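Local coordinates for sister chromatid cohesion protein (Chaetomium thermophilum, PDB 5T8V) that probably acts as a chromatin-binding cohesin loader, seen here as the helical HEAT-repeat C-terminal fragment of the whole protein, at residues H469-A474 and S492-K497; A462-R467 and N637-A642; R499-V504 and D549-D554; A479-L484 and T584-S589; P419-A424 and D526-S531. All blocks are in the same frame, centred on the assembly; numbering follows the deposited sequence.

Interaction 1. Residues H469-A474 and S492-K497; sequences HVRKMA and SALELK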
# COMPACT_ATOMS: atom_id res chain seq x y z
N HIS A 469 23.48 -5.57 5.66
CA HIS A 469 24.62 -6.45 5.88
C HIS A 469 25.90 -5.66 6.10
O HIS A 469 26.74 -6.04 6.92
CB HIS A 469 24.77 -7.41 4.69
CG HIS A 469 25.78 -8.50 4.92
ND1 HIS A 469 25.95 -9.11 6.14
CD2 HIS A 469 26.66 -9.09 4.07
CE1 HIS A 469 26.89 -10.03 6.04
NE2 HIS A 469 27.34 -10.03 4.80
N VAL A 470 26.06 -4.54 5.39
CA VAL A 470 27.25 -3.71 5.59
C VAL A 470 27.25 -3.13 7.00
O VAL A 470 28.28 -3.13 7.68
CB VAL A 470 27.31 -2.60 4.53
CG1 VAL A 470 28.36 -1.54 4.91
CG2 VAL A 470 27.64 -3.19 3.17
N ARG A 471 26.11 -2.62 7.46
CA ARG A 471 26.05 -2.09 8.81
C ARG A 471 26.39 -3.16 9.83
O ARG A 471 27.15 -2.92 10.78
CB ARG A 471 24.66 -1.50 9.09
CG ARG A 471 24.69 -0.30 10.04
CD ARG A 471 23.29 0.24 10.32
NE ARG A 471 22.51 0.40 9.09
CZ ARG A 471 22.52 1.48 8.32
NH1 ARG A 471 23.27 2.53 8.62
NH2 ARG A 471 21.77 1.50 7.22
N LYS A 472 25.84 -4.37 9.65
CA LYS A 472 26.14 -5.46 10.57
C LYS A 472 27.63 -5.77 10.59
O LYS A 472 28.26 -5.78 11.66
CB LYS A 472 25.35 -6.71 10.17
CG LYS A 472 25.41 -7.82 11.20
CD LYS A 472 25.16 -9.18 10.57
CE LYS A 472 25.26 -10.29 11.60
NZ LYS A 472 25.18 -11.63 10.96
N MET A 473 28.22 -6.02 9.42
CA MET A 473 29.64 -6.37 9.36
C MET A 473 30.50 -5.27 9.97
O MET A 473 31.48 -5.56 10.67
CB MET A 473 30.05 -6.63 7.91
CG MET A 473 29.32 -7.78 7.24
SD MET A 473 29.80 -7.97 5.52
CE MET A 473 31.43 -8.69 5.73
N ALA A 474 30.15 -4.01 9.72
CA ALA A 474 30.96 -2.90 10.20
C ALA A 474 30.76 -2.62 11.68
O ALA A 474 31.58 -1.91 12.28
CB ALA A 474 30.64 -1.63 9.40
N SER A 492 31.18 5.92 6.77
CA SER A 492 31.06 7.06 5.86
C SER A 492 30.21 6.71 4.64
O SER A 492 29.47 7.56 4.14
CB SER A 492 32.45 7.52 5.42
OG SER A 492 33.19 8.02 6.52
N ALA A 493 30.31 5.47 4.16
CA ALA A 493 29.67 5.11 2.89
C ALA A 493 28.18 4.87 3.04
O ALA A 493 27.43 5.09 2.08
CB ALA A 493 30.35 3.87 2.30
N LEU A 494 27.73 4.41 4.21
CA LEU A 494 26.29 4.20 4.40
C LEU A 494 25.54 5.52 4.23
O LEU A 494 24.57 5.60 3.47
CB LEU A 494 26.04 3.59 5.78
CG LEU A 494 26.35 2.09 5.83
CD1 LEU A 494 26.42 1.59 7.26
CD2 LEU A 494 25.31 1.30 5.04
N GLU A 495 25.97 6.56 4.94
CA GLU A 495 25.62 7.91 4.54
C GLU A 495 26.33 8.25 3.24
O GLU A 495 27.32 7.62 2.86
CB GLU A 495 25.99 8.91 5.64
CG GLU A 495 25.43 8.56 7.01
CD GLU A 495 23.92 8.47 7.03
OE1 GLU A 495 23.26 9.36 6.46
OE2 GLU A 495 23.39 7.50 7.62
N LEU A 496 25.83 9.26 2.54
CA LEU A 496 26.40 9.61 1.25
C LEU A 496 27.57 10.57 1.39
O LEU A 496 27.80 11.41 0.52
CB LEU A 496 25.33 10.21 0.34
CG LEU A 496 24.18 9.27 -0.04
CD1 LEU A 496 23.12 10.01 -0.84
CD2 LEU A 496 24.69 8.06 -0.82
N LYS A 497 28.32 10.46 2.49
CA LYS A 497 29.49 11.30 2.69
C LYS A 497 30.53 11.03 1.62
O LYS A 497 30.99 9.89 1.45
CB LYS A 497 30.08 11.06 4.08
CG LYS A 497 29.30 11.73 5.21
CD LYS A 497 29.80 11.30 6.58
CE LYS A 497 31.19 11.84 6.88
NZ LYS A 497 31.21 13.32 7.02
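Leu494 of helix 481-494 points its side chain into the crook of Arg471 on helix 446-474. This is the closely packed half of the contact. The arginine chain is extended as far as CD and then bends (chi3 -47°), which brings its guanidinium back over the leucine. Leu494 CD1 lies 3.8 Å from Arg471 CG and 3.6 Å from Arg471 NH1. It therefore touches both the aliphatic stem and one face of the planar head. The other branch, Leu494 CD2, turns to the neighbouring residue and meets Val470 CG1 at 4.2 Å. Val470 is buried. It also packs on Ala490 of helix 481-494 and on Ser598 of helix 590-602. The protein is built from HEAT repeats, an alpha-solenoid of stacked helices, and here the last turn of helix 446-474 meets the last turn of helix 481-494, the next helix in the chain. No hydrogen bond joins the two segments, so this part of the contact is van der Waals in kind. Replacing Arg471 by an alanine would probably uncover Leu494 CD1 and cost Asp643 its salt bridge to Arg471 NH2. The solvent side is much looser. Glu495 is the first residue to leave helical geometry, and it is exposed and poorly ordered. Its OE2 stays 5.1 Å from Arg471 NH1, so any attraction between the opposite charges is probably diffuse. Leu496 and Lys497, also exposed and poorly ordered, lead the chain away from helix 446-474.

Interaction 2. Residues A462-R467 and N637-A642; sequences AISKLR and NQVMEA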
# COMPACT_ATOMS: atom_id res chain seq x y z
N ALA A 462 17.12 -6.02 -2.71
CA ALA A 462 18.50 -6.51 -2.68
C ALA A 462 19.45 -5.44 -2.16
O ALA A 462 20.32 -5.73 -1.33
CB ALA A 462 18.91 -6.96 -4.08
N ILE A 463 19.30 -4.21 -2.64
CA ILE A 463 20.15 -3.12 -2.15
C ILE A 463 19.95 -2.91 -0.66
O ILE A 463 20.92 -2.74 0.10
CB ILE A 463 19.88 -1.83 -2.95
CG1 ILE A 463 20.19 -2.04 -4.43
CG2 ILE A 463 20.70 -0.68 -2.39
CD1 ILE A 463 19.69 -0.94 -5.34
N SER A 464 18.69 -2.92 -0.21
CA SER A 464 18.42 -2.75 1.21
C SER A 464 19.12 -3.82 2.04
O SER A 464 19.75 -3.53 3.06
CB SER A 464 16.91 -2.79 1.45
OG SER A 464 16.60 -2.54 2.81
N LYS A 465 19.02 -5.08 1.60
CA LYS A 465 19.70 -6.16 2.30
C LYS A 465 21.21 -5.94 2.31
O LYS A 465 21.86 -6.18 3.33
CB LYS A 465 19.35 -7.50 1.65
CG LYS A 465 20.36 -8.60 1.94
CD LYS A 465 19.80 -9.98 1.67
CE LYS A 465 20.91 -11.02 1.65
NZ LYS A 465 21.90 -10.81 2.75
N LEU A 466 21.78 -5.48 1.20
CA LEU A 466 23.21 -5.23 1.17
C LEU A 466 23.61 -4.16 2.18
O LEU A 466 24.61 -4.31 2.89
CB LEU A 466 23.65 -4.82 -0.24
CG LEU A 466 25.13 -4.49 -0.41
CD1 LEU A 466 25.67 -5.06 -1.70
CD2 LEU A 466 25.35 -2.99 -0.38
N ARG A 467 22.82 -3.09 2.27
CA ARG A 467 23.14 -2.02 3.21
C ARG A 467 23.05 -2.51 4.65
O ARG A 467 23.94 -2.23 5.47
CB ARG A 467 22.20 -0.83 2.98
CG ARG A 467 22.51 -0.07 1.70
CD ARG A 467 21.30 0.66 1.15
NE ARG A 467 20.64 1.46 2.17
CZ ARG A 467 21.13 2.60 2.65
NH1 ARG A 467 22.29 3.07 2.22
NH2 ARG A 467 20.45 3.27 3.58
N ASN A 637 7.92 -4.14 2.12
CA ASN A 637 8.11 -4.89 3.36
C ASN A 637 9.52 -5.47 3.41
O ASN A 637 10.21 -5.35 4.43
CB ASN A 637 7.07 -6.00 3.47
CG ASN A 637 5.75 -5.50 4.03
OD1 ASN A 637 5.64 -5.20 5.22
ND2 ASN A 637 4.73 -5.43 3.18
N GLN A 638 9.96 -6.11 2.32
CA GLN A 638 11.31 -6.66 2.30
C GLN A 638 12.35 -5.57 2.54
O GLN A 638 13.32 -5.78 3.27
CB GLN A 638 11.57 -7.37 0.98
CG GLN A 638 10.77 -8.65 0.81
CD GLN A 638 11.05 -9.36 -0.50
OE1 GLN A 638 11.56 -8.75 -1.45
NE2 GLN A 638 10.73 -10.64 -0.56
N VAL A 639 12.15 -4.39 1.94
CA VAL A 639 13.10 -3.29 2.13
C VAL A 639 13.14 -2.88 3.60
O VAL A 639 14.22 -2.65 4.16
CB VAL A 639 12.73 -2.11 1.22
CG1 VAL A 639 13.52 -0.86 1.60
CG2 VAL A 639 13.00 -2.45 -0.24
N MET A 640 11.98 -2.78 4.24
CA MET A 640 11.93 -2.37 5.64
C MET A 640 12.62 -3.40 6.53
O MET A 640 13.46 -3.04 7.37
CB MET A 640 10.48 -2.17 6.07
CG MET A 640 9.82 -0.92 5.50
SD MET A 640 8.03 -0.92 5.70
CE MET A 640 7.87 -1.13 7.47
N GLU A 641 12.26 -4.67 6.38
CA GLU A 641 12.84 -5.71 7.23
C GLU A 641 14.34 -5.84 7.02
O GLU A 641 15.09 -6.12 7.96
CB GLU A 641 12.15 -7.05 6.98
CG GLU A 641 10.65 -7.03 7.20
CD GLU A 641 10.00 -8.36 6.88
OE1 GLU A 641 10.51 -9.40 7.34
OE2 GLU A 641 8.98 -8.36 6.16
N ALA A 642 14.80 -5.64 5.78
CA ALA A 642 16.21 -5.83 5.48
C ALA A 642 17.08 -4.75 6.11
O ALA A 642 18.23 -5.01 6.46
CB ALA A 642 16.42 -5.85 3.96
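Ser464 and Val639 supply the polar part of this contact. Ser464 OG donates a hydrogen bond to Val639 O at 2.7 Å. The donor lies in the carbonyl plane, on a lone pair, with a C=O...OG angle of 123°. The serine hydroxyl sits opposite its own backbone N (chi1 -176°), a setting that carries it across to the other helix.

Apolar groups lie beside this bond. Val639 CG1 lies 3.7 Å from Ser464 OG. Ala642 CB, from the last residue of helix 628-642, is 3.5 Å from the same oxygen. It also rests against the backbone of the next residue, 3.6 Å from Lys465 N. Of the Lys465 side chain only CB comes near, 4.1 Å from Ala642 CB; the rest leads away.

The small side chains of Ser464 and Ala642 are consistent with the close approach of the two helices in the HEAT-repeat solenoid. Helices 446-474 and 628-642 are nearly parallel here, 4° apart, with their axes 8.1 Å from each other. Phe610 of helix 610-619 also packs on Ser464. An alanine here has no hydroxyl to give Val639 O, and the two helices would probably lose their one polar tie across this contact. The chemistry implies a buried hydroxyl that is satisfied by the main chain of a helix far away in sequence.

Interaction 3. Residues R499-V504 and D549-D554; sequences RPEHMV and DGYQDD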
# COMPACT_ATOMS: atom_id res chain seq x y z
N ARG A 499 33.76 10.46 -0.37
CA ARG A 499 35.13 10.03 -0.09
C ARG A 499 35.71 9.28 -1.29
O ARG A 499 36.21 8.16 -1.13
CB ARG A 499 35.16 9.15 1.16
CG ARG A 499 35.55 9.90 2.41
CD ARG A 499 35.58 9.00 3.62
NE ARG A 499 35.80 9.77 4.84
CZ ARG A 499 35.98 9.24 6.04
NH1 ARG A 499 36.00 7.92 6.20
NH2 ARG A 499 36.16 10.03 7.09
N PRO A 500 35.70 9.86 -2.49
CA PRO A 500 36.27 9.14 -3.64
C PRO A 500 37.73 8.80 -3.46
O PRO A 500 38.23 7.89 -4.14
CB PRO A 500 36.05 10.11 -4.81
CG PRO A 500 35.05 11.11 -4.33
CD PRO A 500 35.25 11.21 -2.86
N GLU A 501 38.43 9.49 -2.57
CA GLU A 501 39.88 9.35 -2.43
C GLU A 501 40.27 8.24 -1.46
O GLU A 501 41.32 7.62 -1.64
CB GLU A 501 40.49 10.68 -1.98
CG GLU A 501 39.81 11.35 -0.78
CD GLU A 501 40.19 12.82 -0.64
OE1 GLU A 501 41.19 13.24 -1.26
OE2 GLU A 501 39.49 13.55 0.09
N HIS A 502 39.46 7.97 -0.44
CA HIS A 502 39.72 6.84 0.44
C HIS A 502 39.29 5.51 -0.18
O HIS A 502 39.83 4.47 0.20
CB HIS A 502 39.00 7.03 1.78
CG HIS A 502 39.56 8.13 2.62
ND1 HIS A 502 39.40 9.47 2.31
CD2 HIS A 502 40.30 8.10 3.76
CE1 HIS A 502 40.00 10.20 3.23
NE2 HIS A 502 40.55 9.40 4.12
N MET A 503 38.35 5.54 -1.12
CA MET A 503 37.90 4.32 -1.78
C MET A 503 38.98 3.75 -2.69
O MET A 503 39.23 2.54 -2.69
CB MET A 503 36.63 4.59 -2.57
CG MET A 503 35.44 5.02 -1.73
SD MET A 503 34.71 3.66 -0.81
CE MET A 503 34.05 2.66 -2.12
N VAL A 504 39.62 4.62 -3.48
CA VAL A 504 40.63 4.19 -4.44
C VAL A 504 42.00 4.17 -3.79
O VAL A 504 43.02 4.06 -4.47
CB VAL A 504 40.62 5.10 -5.69
CG1 VAL A 504 39.24 5.09 -6.34
CG2 VAL A 504 41.04 6.52 -5.32
N ASP A 549 39.41 13.59 -11.72
CA ASP A 549 38.74 14.52 -12.62
C ASP A 549 37.54 15.21 -11.98
O ASP A 549 37.00 16.15 -12.57
CB ASP A 549 38.28 13.79 -13.88
CG ASP A 549 39.44 13.36 -14.76
OD1 ASP A 549 40.51 14.01 -14.71
OD2 ASP A 549 39.29 12.38 -15.52
N GLY A 550 37.10 14.76 -10.80
CA GLY A 550 35.96 15.40 -10.15
C GLY A 550 36.30 16.66 -9.39
O GLY A 550 35.41 17.48 -9.15
N TYR A 551 37.57 16.83 -9.00
CA TYR A 551 37.99 17.99 -8.22
C TYR A 551 38.47 19.10 -9.14
O TYR A 551 39.15 18.85 -10.14
CB TYR A 551 39.11 17.59 -7.26
CG TYR A 551 38.71 16.56 -6.22
CD1 TYR A 551 37.48 16.65 -5.57
CD2 TYR A 551 39.55 15.51 -5.89
CE1 TYR A 551 37.11 15.71 -4.62
CE2 TYR A 551 39.19 14.57 -4.94
CZ TYR A 551 37.97 14.68 -4.31
OH TYR A 551 37.60 13.75 -3.36
N GLN A 552 38.12 20.34 -8.79
CA GLN A 552 38.51 21.51 -9.56
C GLN A 552 39.45 22.43 -8.78
O GLN A 552 39.54 23.63 -9.09
CB GLN A 552 37.28 22.28 -10.04
CG GLN A 552 36.30 22.65 -8.93
CD GLN A 552 35.08 23.37 -9.47
OE1 GLN A 552 35.08 23.88 -10.59
NE2 GLN A 552 34.02 23.41 -8.66
N ASP A 553 40.15 21.90 -7.78
CA ASP A 553 41.15 22.64 -7.03
C ASP A 553 42.53 22.06 -7.34
O ASP A 553 42.74 21.43 -8.39
CB ASP A 553 40.79 22.61 -5.54
CG ASP A 553 40.62 21.20 -5.01
OD1 ASP A 553 41.19 20.26 -5.61
OD2 ASP A 553 39.91 21.02 -4.00
N ASP A 554 43.48 22.26 -6.43
CA ASP A 554 44.84 21.77 -6.61
C ASP A 554 45.44 21.40 -5.25
O ASP A 554 46.43 21.97 -4.79
CB ASP A 554 45.69 22.81 -7.34
CG ASP A 554 45.40 22.86 -8.83
OD1 ASP A 554 45.12 21.80 -9.42
OD2 ASP A 554 45.46 23.97 -9.40
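Tyr551 sets its CG beside the backbone N and opposite the carbonyl carbon (chi1 -63°), and this aims the ring at Pro500 and Glu501. Glu501 places CG between its backbone N and carbonyl carbon (chi1 49°), then extends to bring its carboxylate to the same tyrosine. The phenol oxygen does the touching. Tyr551 OH lies 3.5 Å from Pro500 CD and 3.8 Å from Pro500 CG, at one side of the pyrrolidine ring. Glu501 CD is 3.9 Å from Tyr551 OH, and the carboxylate and ring planes are 47° apart. The glutamate chain runs about at a right angle to the tyrosine side chain. No hydrogen bond forms between the segments.

The contact lies near the surface of the HEAT-repeat solenoid. It joins the short helix 500-503 to the turn that follows helix 527-550. Pro500 also rests on Cys547 of that long helix, so the proline meets both Cys547 and Tyr551. Arg558 of helix 556-574 touches Glu501 as well as Tyr551. It also forms a salt bridge with Asp553, which lies two residues beyond the tyrosine.

Interaction 4. Residues A479-L484 and T584-S589; sequences ADELSL and TYKDVS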
# COMPACT_ATOMS: atom_id res chain seq x y z
N ALA A 479 40.28 -6.11 16.57
CA ALA A 479 41.59 -5.53 16.82
C ALA A 479 42.47 -5.75 15.59
O ALA A 479 43.42 -6.53 15.58
CB ALA A 479 42.22 -6.12 18.07
N ASP A 480 42.12 -5.04 14.52
CA ASP A 480 42.75 -5.23 13.22
C ASP A 480 42.74 -3.91 12.48
O ASP A 480 41.69 -3.28 12.34
CB ASP A 480 42.02 -6.32 12.43
CG ASP A 480 42.68 -6.63 11.10
OD1 ASP A 480 42.97 -5.69 10.33
OD2 ASP A 480 42.91 -7.83 10.83
N GLU A 481 43.92 -3.49 12.00
CA GLU A 481 44.04 -2.20 11.33
C GLU A 481 43.10 -2.12 10.13
O GLU A 481 42.34 -1.15 9.99
CB GLU A 481 45.48 -1.97 10.87
CG GLU A 481 46.55 -2.35 11.88
CD GLU A 481 47.94 -2.05 11.39
OE1 GLU A 481 48.18 -0.93 10.90
OE2 GLU A 481 48.80 -2.96 11.47
N LEU A 482 43.13 -3.13 9.26
CA LEU A 482 42.26 -3.14 8.10
C LEU A 482 40.80 -3.12 8.52
O LEU A 482 39.99 -2.40 7.93
CB LEU A 482 42.55 -4.36 7.23
CG LEU A 482 41.67 -4.51 5.98
CD1 LEU A 482 41.80 -3.30 5.06
CD2 LEU A 482 42.01 -5.78 5.24
N SER A 483 40.43 -3.91 9.53
CA SER A 483 39.05 -3.92 9.99
C SER A 483 38.62 -2.53 10.46
O SER A 483 37.49 -2.11 10.21
CB SER A 483 38.86 -4.94 11.11
OG SER A 483 39.17 -6.25 10.66
N LEU A 484 39.51 -1.81 11.14
CA LEU A 484 39.19 -0.45 11.56
C LEU A 484 38.98 0.46 10.36
O LEU A 484 37.97 1.17 10.28
CB LEU A 484 40.30 0.09 12.47
CG LEU A 484 40.47 -0.57 13.84
CD1 LEU A 484 41.68 0.00 14.55
CD2 LEU A 484 39.23 -0.41 14.69
N THR A 584 53.97 -6.89 -1.59
CA THR A 584 53.39 -7.95 -0.77
C THR A 584 52.46 -7.30 0.25
O THR A 584 52.65 -6.15 0.64
CB THR A 584 54.47 -8.78 -0.05
OG1 THR A 584 55.28 -7.93 0.76
CG2 THR A 584 55.34 -9.51 -1.07
N TYR A 585 51.46 -8.07 0.68
CA TYR A 585 50.37 -7.52 1.48
C TYR A 585 49.93 -8.56 2.50
O TYR A 585 50.21 -9.76 2.37
CB TYR A 585 49.19 -7.12 0.58
CG TYR A 585 48.12 -6.28 1.25
CD1 TYR A 585 48.32 -4.92 1.48
CD2 TYR A 585 46.91 -6.83 1.61
CE1 TYR A 585 47.34 -4.15 2.07
CE2 TYR A 585 45.92 -6.07 2.21
CZ TYR A 585 46.14 -4.73 2.43
OH TYR A 585 45.16 -3.96 3.02
N LYS A 586 49.23 -8.09 3.53
CA LYS A 586 48.71 -8.97 4.56
C LYS A 586 47.60 -9.86 3.98
O LYS A 586 47.07 -9.62 2.90
CB LYS A 586 48.18 -8.16 5.74
CG LYS A 586 49.23 -7.29 6.41
CD LYS A 586 48.64 -6.44 7.52
CE LYS A 586 49.70 -5.61 8.21
NZ LYS A 586 49.14 -4.77 9.30
N ASP A 587 47.26 -10.90 4.74
CA ASP A 587 46.19 -11.80 4.33
C ASP A 587 44.84 -11.21 4.72
O ASP A 587 44.67 -10.67 5.82
CB ASP A 587 46.38 -13.17 4.98
CG ASP A 587 45.49 -14.23 4.36
OD1 ASP A 587 45.90 -14.83 3.35
OD2 ASP A 587 44.39 -14.48 4.89
N VAL A 588 43.89 -11.30 3.79
CA VAL A 588 42.55 -10.73 3.98
C VAL A 588 41.58 -11.87 4.27
O VAL A 588 41.57 -12.88 3.57
CB VAL A 588 42.11 -9.94 2.73
CG1 VAL A 588 40.74 -9.31 2.96
CG2 VAL A 588 43.14 -8.88 2.38
N SER A 589 40.78 -11.70 5.31
CA SER A 589 39.78 -12.70 5.65
C SER A 589 38.56 -12.55 4.76
O SER A 589 38.24 -11.45 4.31
CB SER A 589 39.37 -12.55 7.11
OG SER A 589 38.87 -11.25 7.36
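Glu481 OE2 and Lys586 NZ form a salt bridge of 2.8 Å. Both chains are extended beyond CG and meet about at a right angle. The two residues are exposed and Lys586 is poorly ordered, so the bridge is probably mobile.

Leu482 makes the apolar part of the contact. Its CG stands opposite the backbone N (chi1 179°), and its two methyls diverge. Leu482 CD1 approaches Tyr585 OH at 4.0 Å. Leu482 CD2 faces Val588 CG2 at 4.4 Å, a loose fit. Val588 CG2 also lies in the plane of the Tyr585 ring, at its edge, so these side chains pack as one group. Arg511 and Glu515 of helix 509-520 touch the tyrosine too.

Asp480 stands just before Glu481 and caps the helix. Its OD1 accepts from Ser483 N at 3.2 Å, with an N-H...O angle of 161°. It also takes a weak bond from Leu482 N. The donor of the straighter bond comes from above the carboxylate plane.

Gln592 links the two sides through bonds to Ser483 OG and Ser589 N. Ser589 caps helix 590-602. The arrangement is that of two side-chain N-caps, Asp480 and Ser589, at the starts of neighbouring helices of a HEAT-repeat solenoid, with Gln592 between the two sides.

Interaction 5. Residues P419-A424 and D526-S531; sequences PDWPAA and DAQLSS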
# COMPACT_ATOMS: atom_id res chain seq x y z
N PRO A 419 32.69 -10.92 -4.57
CA PRO A 419 33.81 -10.36 -5.35
C PRO A 419 34.26 -11.24 -6.50
O PRO A 419 34.95 -10.75 -7.40
CB PRO A 419 34.92 -10.19 -4.30
CG PRO A 419 34.56 -11.13 -3.20
CD PRO A 419 33.06 -11.17 -3.17
N ASP A 420 33.89 -12.52 -6.50
CA ASP A 420 34.20 -13.39 -7.63
C ASP A 420 33.40 -13.02 -8.87
O ASP A 420 33.75 -13.47 -9.97
CB ASP A 420 33.90 -14.85 -7.28
CG ASP A 420 34.87 -15.42 -6.28
OD1 ASP A 420 35.57 -14.63 -5.61
OD2 ASP A 420 34.93 -16.66 -6.16
N TRP A 421 32.35 -12.21 -8.73
CA TRP A 421 31.38 -11.98 -9.80
C TRP A 421 31.06 -10.50 -9.89
O TRP A 421 29.92 -10.08 -9.68
CB TRP A 421 30.13 -12.81 -9.56
CG TRP A 421 30.39 -14.28 -9.59
CD1 TRP A 421 30.49 -15.12 -8.52
CD2 TRP A 421 30.60 -15.09 -10.76
NE1 TRP A 421 30.75 -16.40 -8.94
CE2 TRP A 421 30.82 -16.41 -10.31
CE3 TRP A 421 30.62 -14.83 -12.13
CZ2 TRP A 421 31.05 -17.47 -11.19
CZ3 TRP A 421 30.85 -15.88 -13.00
CH2 TRP A 421 31.07 -17.18 -12.53
N PRO A 422 32.05 -9.67 -10.23
CA PRO A 422 31.80 -8.22 -10.33
C PRO A 422 30.86 -7.83 -11.46
O PRO A 422 30.41 -6.67 -11.50
CB PRO A 422 33.20 -7.63 -10.55
CG PRO A 422 34.01 -8.75 -11.08
CD PRO A 422 33.47 -9.99 -10.44
N ALA A 423 30.53 -8.74 -12.38
CA ALA A 423 29.59 -8.41 -13.45
C ALA A 423 28.15 -8.38 -12.98
O ALA A 423 27.28 -7.90 -13.72
CB ALA A 423 29.73 -9.41 -14.60
N ALA A 424 27.86 -8.89 -11.78
CA ALA A 424 26.50 -8.81 -11.26
C ALA A 424 26.05 -7.37 -11.11
O ALA A 424 24.94 -7.01 -11.52
CB ALA A 424 26.42 -9.53 -9.91
N ASP A 526 42.94 -20.34 -12.37
CA ASP A 526 41.49 -20.20 -12.44
C ASP A 526 41.15 -19.05 -13.38
O ASP A 526 41.36 -17.88 -13.05
CB ASP A 526 40.92 -19.96 -11.05
CG ASP A 526 39.45 -20.34 -10.94
OD1 ASP A 526 38.76 -20.32 -11.98
OD2 ASP A 526 39.00 -20.65 -9.82
N ALA A 527 40.62 -19.38 -14.56
CA ALA A 527 40.30 -18.36 -15.55
C ALA A 527 39.20 -17.43 -15.06
O ALA A 527 39.26 -16.21 -15.26
CB ALA A 527 39.90 -19.01 -16.87
N GLN A 528 38.17 -17.99 -14.41
CA GLN A 528 37.08 -17.17 -13.91
C GLN A 528 37.58 -16.16 -12.88
O GLN A 528 37.27 -14.96 -12.97
CB GLN A 528 36.00 -18.08 -13.30
CG GLN A 528 34.80 -17.35 -12.73
CD GLN A 528 35.05 -16.81 -11.34
OE1 GLN A 528 35.14 -15.60 -11.14
NE2 GLN A 528 35.18 -17.71 -10.36
N LEU A 529 38.36 -16.62 -11.91
CA LEU A 529 38.82 -15.74 -10.84
C LEU A 529 39.78 -14.68 -11.36
O LEU A 529 39.75 -13.53 -10.92
CB LEU A 529 39.47 -16.57 -9.73
CG LEU A 529 39.31 -16.09 -8.28
CD1 LEU A 529 37.85 -15.91 -7.89
CD2 LEU A 529 39.98 -17.09 -7.35
N SER A 530 40.64 -15.05 -12.32
CA SER A 530 41.56 -14.06 -12.89
C SER A 530 40.82 -13.05 -13.74
O SER A 530 41.22 -11.88 -13.80
CB SER A 530 42.64 -14.77 -13.71
OG SER A 530 42.07 -15.47 -14.79
N SER A 531 39.74 -13.46 -14.41
CA SER A 531 38.91 -12.50 -15.13
C SER A 531 38.25 -11.53 -14.16
O SER A 531 38.24 -10.32 -14.39
CB SER A 531 37.85 -13.24 -15.95
OG SER A 531 36.85 -13.79 -15.11
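Asp420 meets Leu529 where a turn leading into helix 423-440 rests on the first turns of helix 527-550. Both belong to the alpha-solenoid of HEAT repeats, and the contact is buried.

The aspartate can be followed outward. Asp420 CB lies 4.1 Å from Leu529 CD1. One bond further, Asp420 CG comes to 3.4 Å from the same methyl. The two oxygens, Asp420 OD1 and OD2, are each 3.5 Å from Leu529 CD1. The methyl thus sits over one face of the carboxylate, almost directly above CG. It offers the charged group no polar partner. That role falls to Arg520 of helix 509-520, which forms a salt bridge with Asp420 OD2 and probably offsets the cost of burying the charge. Leu517 of the same helix packs on both Asp420 and Leu529.

The other half of the contact belongs to Gln528 and Trp421. Gln528 places CG opposite its backbone N (chi1 180°) and bends at the next bond (chi2 -81°), which lays the amide over the indole. The amide and ring planes are only 18° apart. Gln528 CD stands 4.0 Å above the ring plane of Trp421, offset toward the rim. The amide end also comes close to the carbonyl of Asp420, but its orientation is uncertain. Met311 of helix 305-315 also touches Trp421. Pro422 continues the packing onto Ala532, Phe535 and Ile536, further along helix 527-550. The nearest atoms of Trp421 and Gln528 are Trp421 CH2 and Gln528 CG, 3.7 Å apart.

All five contacts lie in one region of the helical solenoid, with centres 13 to 30 Å apart. By first segment the chain order is interaction 5, 2, 1, 4 and 3. Interactions 1 and 2 share helix 446-474 and touch each other. Interactions 1 and 4 use opposite ends of helix 481-494, and interactions 3 and 5 opposite ends of helix 527-550. Interactions 1 and 3 also touch, through Ser492 and Arg499. Interaction 2 bridges 170 residues and spans interactions 1, 3 and 4 in sequence, whereas interaction 1 links successive helices. The contacts thus join helices that are near and far in sequence within one part of the solenoid.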